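Local coordinates for protein cephalosporin hydroxylase CMCI (Streptomyces clavuligerus, PDB 2BM8) that probably takes part in cephamycin biosynthesis, helping to install the 7-alpha-methoxy group on the cephalosporin nucleus, perhaps as the methyltransferase, at residues T165-L177 with F200-S212. The protein carries 3 engineered substitutions. Residues are numbered along the deposited sequence; the frame is centred on the assembly and turned at random.
Sequences TFNIMKWAVDHLL and FSEYLGAFRDVLS. Engineered in segment 200-212: Phe-200 (natural residue Leu).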
ATOM      1  N   THR B 165      12.689  22.868 -24.813  1.00 16.08           N
ATOM      2  CA  THR B 165      13.275  21.543 -24.942  1.00 15.99           C
ATOM      3  C   THR B 165      13.150  20.905 -26.341  1.00 15.87           C
ATOM      4  O   THR B 165      14.146  20.508 -26.940  1.00 15.63           O
ATOM      5  CB  THR B 165      12.638  20.634 -23.887  1.00 16.24           C
ATOM      6  OG1 THR B 165      12.795  21.226 -22.583  1.00 16.38           O
ATOM      7  CG2 THR B 165      13.356  19.274 -23.821  1.00 15.74           C
ATOM      8  N   PHE B 166      11.934  20.829 -26.864  1.00 15.65           N
ATOM      9  CA  PHE B 166      11.716  20.221 -28.170  1.00 15.74           C
ATOM     10  C   PHE B 166      12.475  20.929 -29.280  1.00 15.89           C
ATOM     11  O   PHE B 166      13.007  20.267 -30.170  1.00 16.01           O
ATOM     12  CB  PHE B 166      10.224  20.135 -28.486  1.00 15.51           C
ATOM     13  CG  PHE B 166       9.505  19.150 -27.623  1.00 15.60           C
ATOM     14  CD1 PHE B 166       8.672  19.580 -26.597  1.00 15.75           C
ATOM     15  CD2 PHE B 166       9.694  17.791 -27.810  1.00 15.45           C
ATOM     16  CE1 PHE B 166       8.017  18.669 -25.798  1.00 15.29           C
ATOM     17  CE2 PHE B 166       9.048  16.874 -27.004  1.00 15.30           C
ATOM     18  CZ  PHE B 166       8.210  17.312 -25.996  1.00 14.86           C
ATOM     19  N   ASN B 167      12.537  22.261 -29.218  1.00 15.81           N
ATOM     20  CA  ASN B 167      13.339  23.037 -30.166  1.00 15.82           C
ATOM     21  C   ASN B 167      14.824  22.735 -30.032  1.00 15.47           C
ATOM     22  O   ASN B 167      15.513  22.583 -31.030  1.00 15.51           O
ATOM     23  CB  ASN B 167      13.089  24.550 -30.009  1.00 16.04           C
ATOM     24  CG  ASN B 167      11.906  25.053 -30.863  1.00 16.35           C
ATOM     25  OD1 ASN B 167      11.766  24.682 -32.030  1.00 15.64           O
ATOM     26  ND2 ASN B 167      11.061  25.902 -30.274  1.00 17.47           N
ATOM     27  N   ILE B 168      15.306  22.622 -28.798  1.00 15.36           N
ATOM     28  CA  ILE B 168      16.702  22.276 -28.532  1.00 15.27           C
ATOM     29  C   ILE B 168      16.992  20.866 -29.027  1.00 15.46           C
ATOM     30  O   ILE B 168      18.087  20.583 -29.492  1.00 15.00           O
ATOM     31  CB  ILE B 168      17.012  22.387 -27.021  1.00 15.14           C
ATOM     32  CG1 ILE B 168      16.894  23.829 -26.543  1.00 15.01           C
ATOM     33  CG2 ILE B 168      18.410  21.879 -26.706  1.00 15.06           C
ATOM     34  CD1 ILE B 168      16.753  23.936 -25.031  1.00 15.33           C
ATOM     35  N   MET B 169      15.995  19.993 -28.921  1.00 16.18           N
ATOM     36  CA  MET B 169      16.080  18.612 -29.432  1.00 16.88           C
ATOM     37  C   MET B 169      16.219  18.562 -30.945  1.00 16.53           C
ATOM     38  O   MET B 169      16.988  17.767 -31.454  1.00 16.21           O
ATOM     39  CB  MET B 169      14.842  17.800 -29.035  1.00 17.22           C
ATOM     40  CG  MET B 169      15.124  16.383 -28.577  1.00 18.99           C
ATOM     41  SD  MET B 169      13.786  15.792 -27.508  1.00 23.38           S
ATOM     42  CE  MET B 169      12.916  14.748 -28.614  1.00 22.95           C
ATOM     43  N   LYS B 170      15.448  19.392 -31.646  1.00 16.54           N
ATOM     44  CA  LYS B 170      15.508  19.482 -33.101  1.00 16.76           C
ATOM     45  C   LYS B 170      16.894  19.991 -33.518  1.00 17.00           C
ATOM     46  O   LYS B 170      17.498  19.481 -34.471  1.00 16.57           O
ATOM     47  CB  LYS B 170      14.385  20.397 -33.633  1.00 17.03           C
ATOM     48  CG  LYS B 170      14.556  20.952 -35.098  1.00 17.18           C
ATOM     49  CD  LYS B 170      13.584  22.123 -35.366  1.00 17.80           C
ATOM     50  CE  LYS B 170      13.818  22.824 -36.715  1.00 18.74           C
ATOM     51  NZ  LYS B 170      13.994  24.326 -36.623  1.00 18.33           N
ATOM     52  N   TRP B 171      17.401  20.984 -32.787  1.00 17.14           N
ATOM     53  CA  TRP B 171      18.740  21.498 -33.032  1.00 17.34           C
ATOM     54  C   TRP B 171      19.796  20.406 -32.818  1.00 17.20           C
ATOM     55  O   TRP B 171      20.685  20.226 -33.651  1.00 17.57           O
ATOM     56  CB  TRP B 171      19.054  22.727 -32.160  1.00 17.34           C
ATOM     57  CG  TRP B 171      20.475  23.158 -32.336  1.00 18.35           C
ATOM     58  CD1 TRP B 171      20.967  24.012 -33.289  1.00 18.48           C
ATOM     59  CD2 TRP B 171      21.605  22.701 -31.587  1.00 19.52           C
ATOM     60  NE1 TRP B 171      22.330  24.126 -33.159  1.00 18.53           N
ATOM     61  CE2 TRP B 171      22.749  23.330 -32.126  1.00 19.32           C
ATOM     62  CE3 TRP B 171      21.766  21.826 -30.502  1.00 20.59           C
ATOM     63  CZ2 TRP B 171      24.028  23.119 -31.622  1.00 20.34           C
ATOM     64  CZ3 TRP B 171      23.039  21.613 -29.997  1.00 21.35           C
ATOM     65  CH2 TRP B 171      24.158  22.256 -30.564  1.00 21.45           C
ATOM     66  N   ALA B 172      19.691  19.672 -31.717  1.00 17.02           N
ATOM     67  CA  ALA B 172      20.705  18.681 -31.375  1.00 16.85           C
ATOM     68  C   ALA B 172      20.699  17.528 -32.363  1.00 16.58           C
ATOM     69  O   ALA B 172      21.749  17.025 -32.718  1.00 16.44           O
ATOM     70  CB  ALA B 172      20.517  18.172 -29.952  1.00 16.72           C
ATOM     71  N   VAL B 173      19.522  17.126 -32.818  1.00 16.58           N
ATOM     72  CA  VAL B 173      19.403  16.016 -33.751  1.00 16.98           C
ATOM     73  C   VAL B 173      20.042  16.386 -35.086  1.00 17.49           C
ATOM     74  O   VAL B 173      20.711  15.560 -35.693  1.00 17.92           O
ATOM     75  CB  VAL B 173      17.914  15.604 -33.981  1.00 17.04           C
ATOM     76  CG1 VAL B 173      17.719  14.948 -35.345  1.00 16.77           C
ATOM     77  CG2 VAL B 173      17.424  14.671 -32.865  1.00 16.87           C
ATOM     78  N   ASP B 174      19.839  17.626 -35.528  1.00 17.88           N
ATOM     79  CA  ASP B 174      20.309  18.084 -36.836  1.00 18.18           C
ATOM     80  C   ASP B 174      21.785  18.520 -36.820  1.00 18.28           C
ATOM     81  O   ASP B 174      22.495  18.326 -37.809  1.00 18.16           O
ATOM     82  CB  ASP B 174      19.434  19.252 -37.346  1.00 18.39           C
ATOM     83  CG  ASP B 174      17.988  18.827 -37.698  1.00 18.86           C
ATOM     84  OD1 ASP B 174      17.747  17.646 -38.038  1.00 18.50           O
ATOM     85  OD2 ASP B 174      17.024  19.628 -37.675  1.00 18.95           O
ATOM     86  N   HIS B 175      22.241  19.085 -35.697  1.00 18.06           N
ATOM     87  CA  HIS B 175      23.530  19.791 -35.628  1.00 18.02           C
ATOM     88  C   HIS B 175      24.555  19.206 -34.638  1.00 17.55           C
ATOM     89  O   HIS B 175      25.713  19.612 -34.656  1.00 17.62           O
ATOM     90  CB  HIS B 175      23.295  21.277 -35.286  1.00 18.11           C
ATOM     91  CG  HIS B 175      22.461  22.013 -36.297  1.00 19.72           C
ATOM     92  ND1 HIS B 175      21.138  22.350 -36.074  1.00 20.65           N
ATOM     93  CD2 HIS B 175      22.760  22.467 -37.542  1.00 19.51           C
ATOM     94  CE1 HIS B 175      20.661  22.974 -37.140  1.00 19.81           C
ATOM     95  NE2 HIS B 175      21.624  23.058 -38.041  1.00 18.95           N
ATOM     96  N   LEU B 176      24.153  18.259 -33.791  1.00 17.04           N
ATOM     97  CA  LEU B 176      25.024  17.773 -32.718  1.00 16.54           C
ATOM     98  C   LEU B 176      25.177  16.256 -32.615  1.00 16.29           C
ATOM     99  O   LEU B 176      26.288  15.754 -32.641  1.00 15.90           O
ATOM    100  CB  LEU B 176      24.549  18.313 -31.360  1.00 16.44           C
ATOM    101  CG  LEU B 176      25.565  18.230 -30.210  1.00 16.13           C
ATOM    102  CD1 LEU B 176      26.984  18.590 -30.643  1.00 15.16           C
ATOM    103  CD2 LEU B 176      25.140  19.118 -29.057  1.00 17.18           C
ATOM    104  N   LEU B 177      24.072  15.533 -32.482  1.00 16.07           N
ATOM    105  CA  LEU B 177      24.125  14.116 -32.148  1.00 15.82           C
ATOM    106  C   LEU B 177      24.576  13.261 -33.327  1.00 16.26           C
ATOM    107  O   LEU B 177      24.220  13.512 -34.476  1.00 16.06           O
ATOM    108  CB  LEU B 177      22.760  13.625 -31.663  1.00 15.56           C
ATOM    109  CG  LEU B 177      22.063  14.441 -30.565  1.00 15.27           C
ATOM    110  CD1 LEU B 177      20.625  13.994 -30.441  1.00 15.37           C
ATOM    111  CD2 LEU B 177      22.760  14.339 -29.216  1.00 14.72           C
ATOM    112  N   PHE B 200       1.966  16.345 -26.165  1.00 15.20           N
ATOM    113  CA  PHE B 200       3.212  15.690 -25.838  1.00 15.06           C
ATOM    114  C   PHE B 200       3.451  14.502 -26.752  1.00 14.87           C
ATOM    115  O   PHE B 200       4.519  14.359 -27.297  1.00 14.57           O
ATOM    116  CB  PHE B 200       3.278  15.229 -24.394  1.00 14.92           C
ATOM    117  CG  PHE B 200       4.570  14.550 -24.068  1.00 14.36           C
ATOM    118  CD1 PHE B 200       5.732  15.293 -23.940  1.00 14.43           C
ATOM    119  CD2 PHE B 200       4.634  13.167 -23.953  1.00 13.17           C
ATOM    120  CE1 PHE B 200       6.945  14.668 -23.681  1.00 15.04           C
ATOM    121  CE2 PHE B 200       5.828  12.534 -23.687  1.00 14.08           C
ATOM    122  CZ  PHE B 200       6.989  13.278 -23.551  1.00 14.73           C
ATOM    123  N   SER B 201       2.440  13.662 -26.911  1.00 15.12           N
ATOM    124  CA  SER B 201       2.551  12.447 -27.715  1.00 15.09           C
ATOM    125  C   SER B 201       2.873  12.748 -29.165  1.00 14.92           C
ATOM    126  O   SER B 201       3.613  12.017 -29.808  1.00 15.42           O
ATOM    127  CB  SER B 201       1.253  11.669 -27.644  1.00 15.00           C
ATOM    128  OG  SER B 201       0.974  11.343 -26.298  1.00 16.13           O
ATOM    129  N   GLU B 202       2.302  13.828 -29.673  1.00 14.42           N
ATOM    130  CA  GLU B 202       2.585  14.284 -31.016  1.00 14.09           C
ATOM    131  C   GLU B 202       4.032  14.763 -31.134  1.00 13.49           C
ATOM    132  O   GLU B 202       4.740  14.374 -32.048  1.00 13.06           O
ATOM    133  CB  GLU B 202       1.621  15.416 -31.388  1.00 14.37           C
ATOM    134  CG  GLU B 202       1.349  15.526 -32.884  1.00 16.28           C
ATOM    135  CD  GLU B 202       0.872  16.905 -33.320  1.00 18.92           C
ATOM    136  OE1 GLU B 202       0.146  16.979 -34.336  1.00 22.30           O
ATOM    137  OE2 GLU B 202       1.219  17.917 -32.670  1.00 21.02           O
ATOM    138  N   TYR B 203       4.469  15.593 -30.193  1.00 13.26           N
ATOM    139  CA  TYR B 203       5.790  16.218 -30.257  1.00 13.05           C
ATOM    140  C   TYR B 203       6.918  15.196 -30.148  1.00 13.00           C
ATOM    141  O   TYR B 203       7.861  15.233 -30.929  1.00 12.82           O
ATOM    142  CB  TYR B 203       5.956  17.260 -29.152  1.00 13.06           C
ATOM    143  CG  TYR B 203       5.142  18.535 -29.308  1.00 13.01           C
ATOM    144  CD1 TYR B 203       5.303  19.583 -28.410  1.00 12.65           C
ATOM    145  CD2 TYR B 203       4.215  18.695 -30.326  1.00 13.39           C
ATOM    146  CE1 TYR B 203       4.569  20.747 -28.519  1.00 13.49           C
ATOM    147  CE2 TYR B 203       3.470  19.865 -30.442  1.00 14.31           C
ATOM    148  CZ  TYR B 203       3.656  20.884 -29.533  1.00 14.59           C
ATOM    149  OH  TYR B 203       2.927  22.044 -29.645  1.00 16.61           O
ATOM    150  N   LEU B 204       6.828  14.308 -29.161  1.00 12.95           N
ATOM    151  CA  LEU B 204       7.789  13.212 -29.010  1.00 12.86           C
ATOM    152  C   LEU B 204       7.739  12.323 -30.235  1.00 12.36           C
ATOM    153  O   LEU B 204       8.774  11.958 -30.775  1.00 12.30           O
ATOM    154  CB  LEU B 204       7.505  12.357 -27.764  1.00 12.93           C
ATOM    155  CG  LEU B 204       8.604  12.084 -26.718  1.00 14.09           C
ATOM    156  CD1 LEU B 204       8.416  10.678 -26.110  1.00 14.70           C
ATOM    157  CD2 LEU B 204      10.026  12.257 -27.234  1.00 14.06           C
ATOM    158  N   GLY B 205       6.524  11.988 -30.665  1.00 11.94           N
ATOM    159  CA  GLY B 205       6.304  11.142 -31.825  1.00 11.65           C
ATOM    160  C   GLY B 205       6.879  11.679 -33.131  1.00 11.74           C
ATOM    161  O   GLY B 205       7.159  10.907 -34.050  1.00 11.77           O
ATOM    162  N   ALA B 206       7.050  12.997 -33.217  1.00 11.50           N
ATOM    163  CA  ALA B 206       7.626  13.638 -34.394  1.00 11.35           C
ATOM    164  C   ALA B 206       9.099  13.246 -34.591  1.00 11.31           C
ATOM    165  O   ALA B 206       9.596  13.241 -35.723  1.00 10.70           O
ATOM    166  CB  ALA B 206       7.495  15.152 -34.278  1.00 11.19           C
ATOM    167  N   PHE B 207       9.782  12.927 -33.490  1.00 11.17           N
ATOM    168  CA  PHE B 207      11.189  12.523 -33.515  1.00 11.29           C
ATOM    169  C   PHE B 207      11.428  11.014 -33.700  1.00 11.93           C
ATOM    170  O   PHE B 207      12.524  10.538 -33.418  1.00 12.11           O
ATOM    171  CB  PHE B 207      11.880  12.954 -32.213  1.00 11.04           C
ATOM    172  CG  PHE B 207      11.996  14.439 -32.047  1.00  9.74           C
ATOM    173  CD1 PHE B 207      10.928  15.173 -31.574  1.00  8.10           C
ATOM    174  CD2 PHE B 207      13.180  15.094 -32.353  1.00  8.66           C
ATOM    175  CE1 PHE B 207      11.019  16.521 -31.413  1.00  7.99           C
ATOM    176  CE2 PHE B 207      13.292  16.450 -32.192  1.00  7.90           C
ATOM    177  CZ  PHE B 207      12.207  17.172 -31.724  1.00  8.65           C
ATOM    178  N   ARG B 208      10.441  10.267 -34.182  1.00 12.48           N
ATOM    179  CA  ARG B 208      10.547   8.805 -34.236  1.00 13.45           C
ATOM    180  C   ARG B 208      11.501   8.212 -35.307  1.00 13.49           C
ATOM    181  O   ARG B 208      11.837   7.036 -35.259  1.00 13.29           O
ATOM    182  CB  ARG B 208       9.154   8.186 -34.396  1.00 14.17           C
ATOM    183  CG  ARG B 208       8.445   8.502 -35.732  1.00 16.49           C
ATOM    184  CD  ARG B 208       8.588   7.419 -36.797  1.00 19.91           C
ATOM    185  NE  ARG B 208       8.182   6.103 -36.300  1.00 23.04           N
ATOM    186  CZ  ARG B 208       8.800   4.947 -36.583  1.00 25.95           C
ATOM    187  NH1 ARG B 208       9.865   4.903 -37.391  1.00 26.46           N
ATOM    188  NH2 ARG B 208       8.330   3.810 -36.064  1.00 26.58           N
ATOM    189  N   ASP B 209      11.932   9.002 -36.275  1.00 13.78           N
ATOM    190  CA  ASP B 209      12.868   8.489 -37.276  1.00 14.26           C
ATOM    191  C   ASP B 209      14.308   8.686 -36.841  1.00 14.05           C
ATOM    192  O   ASP B 209      15.221   8.186 -37.503  1.00 13.95           O
ATOM    193  CB  ASP B 209      12.635   9.156 -38.629  1.00 14.26           C
ATOM    194  CG  ASP B 209      11.228   8.941 -39.138  1.00 15.98           C
ATOM    195  OD1 ASP B 209      10.864   7.758 -39.364  1.00 15.88           O
ATOM    196  OD2 ASP B 209      10.416   9.889 -39.315  1.00 17.99           O
ATOM    197  N   VAL B 210      14.493   9.410 -35.732  1.00 13.60           N
ATOM    198  CA  VAL B 210      15.801   9.877 -35.296  1.00 13.46           C
ATOM    199  C   VAL B 210      16.161   9.577 -33.839  1.00 13.47           C
ATOM    200  O   VAL B 210      17.327   9.572 -33.504  1.00 13.38           O
ATOM    201  CB  VAL B 210      15.937  11.402 -35.522  1.00 13.51           C
ATOM    202  CG1 VAL B 210      15.914  11.716 -37.016  1.00 13.49           C
ATOM    203  CG2 VAL B 210      14.851  12.177 -34.792  1.00 13.26           C
ATOM    204  N   LEU B 211      15.176   9.352 -32.976  1.00 13.53           N
ATOM    205  CA  LEU B 211      15.429   9.094 -31.563  1.00 13.41           C
ATOM    206  C   LEU B 211      14.582   7.920 -31.078  1.00 13.54           C
ATOM    207  O   LEU B 211      13.427   7.760 -31.485  1.00 13.71           O
ATOM    208  CB  LEU B 211      15.123  10.332 -30.719  1.00 13.40           C
ATOM    209  CG  LEU B 211      16.086  11.523 -30.784  1.00 13.71           C
ATOM    210  CD1 LEU B 211      15.505  12.701 -30.011  1.00 14.36           C
ATOM    211  CD2 LEU B 211      17.455  11.170 -30.248  1.00 12.76           C
ATOM    212  N   SER B 212      15.174   7.101 -30.219  1.00 13.26           N
ATOM    213  CA  SER B 212      14.508   5.957 -29.617  1.00 13.58           C
ATOM    214  C   SER B 212      14.492   6.160 -28.108  1.00 13.16           C
ATOM    215  O   SER B 212      15.341   6.867 -27.582  1.00 13.39           O
ATOM    216  CB  SER B 212      15.283   4.669 -29.921  1.00 13.74           C
ATOM    217  OG  SER B 212      16.407   4.527 -29.026  1.00 14.98           O
TER
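Phe-207 O is gripped twice, by Leu-211 N at 2.9 Å and by Val-210 N at 3.2 Å, and this curls the chain so that Phe-207, Val-210 and Leu-211 all face helix 165-175. The Phe-207 ring offers one face to the Met-169 side chain and its edge to the helix backbone: Met-169 CE sits over the ring centre, 3.5 Å from the centroid, in a CH-pi contact, with SD farther out above the same face as a Met-aromatic partner. A bend at chi3 (103°) turns the methyl down onto the ring, and an unbranched, flexible methionine suits this place because CE also reaches Leu-211 CD1 at 3.6 Å. At the rim, Phe-207 CZ lies 3.6 Å from Phe-166 O. The strand order 3-2-1-4-5-7-6 is that of the Rossmann-like class I methyltransferase fold; here helix 165-175, which precedes strand 182-185, and helix 200-205 run nearly parallel, at 12°, with axes 11.3 Å apart, a spacing wide enough for aromatic side chains. Phe-166 fills it, taking Tyr-203 CB over one face while the Tyr-203 ring stands edge-to-face against it, planes at 79°. The engineered Phe-200 brings its CE1 to the edge of the Phe-166 ring, 3.7 Å from Phe-166 CZ. Tyr-203 OH is hydrogen-bonded to Gln-10 N of a second subunit. Toward the strand, branched Val-173 splits its methyls, CG1 against Val-210 and CG2 against Leu-211.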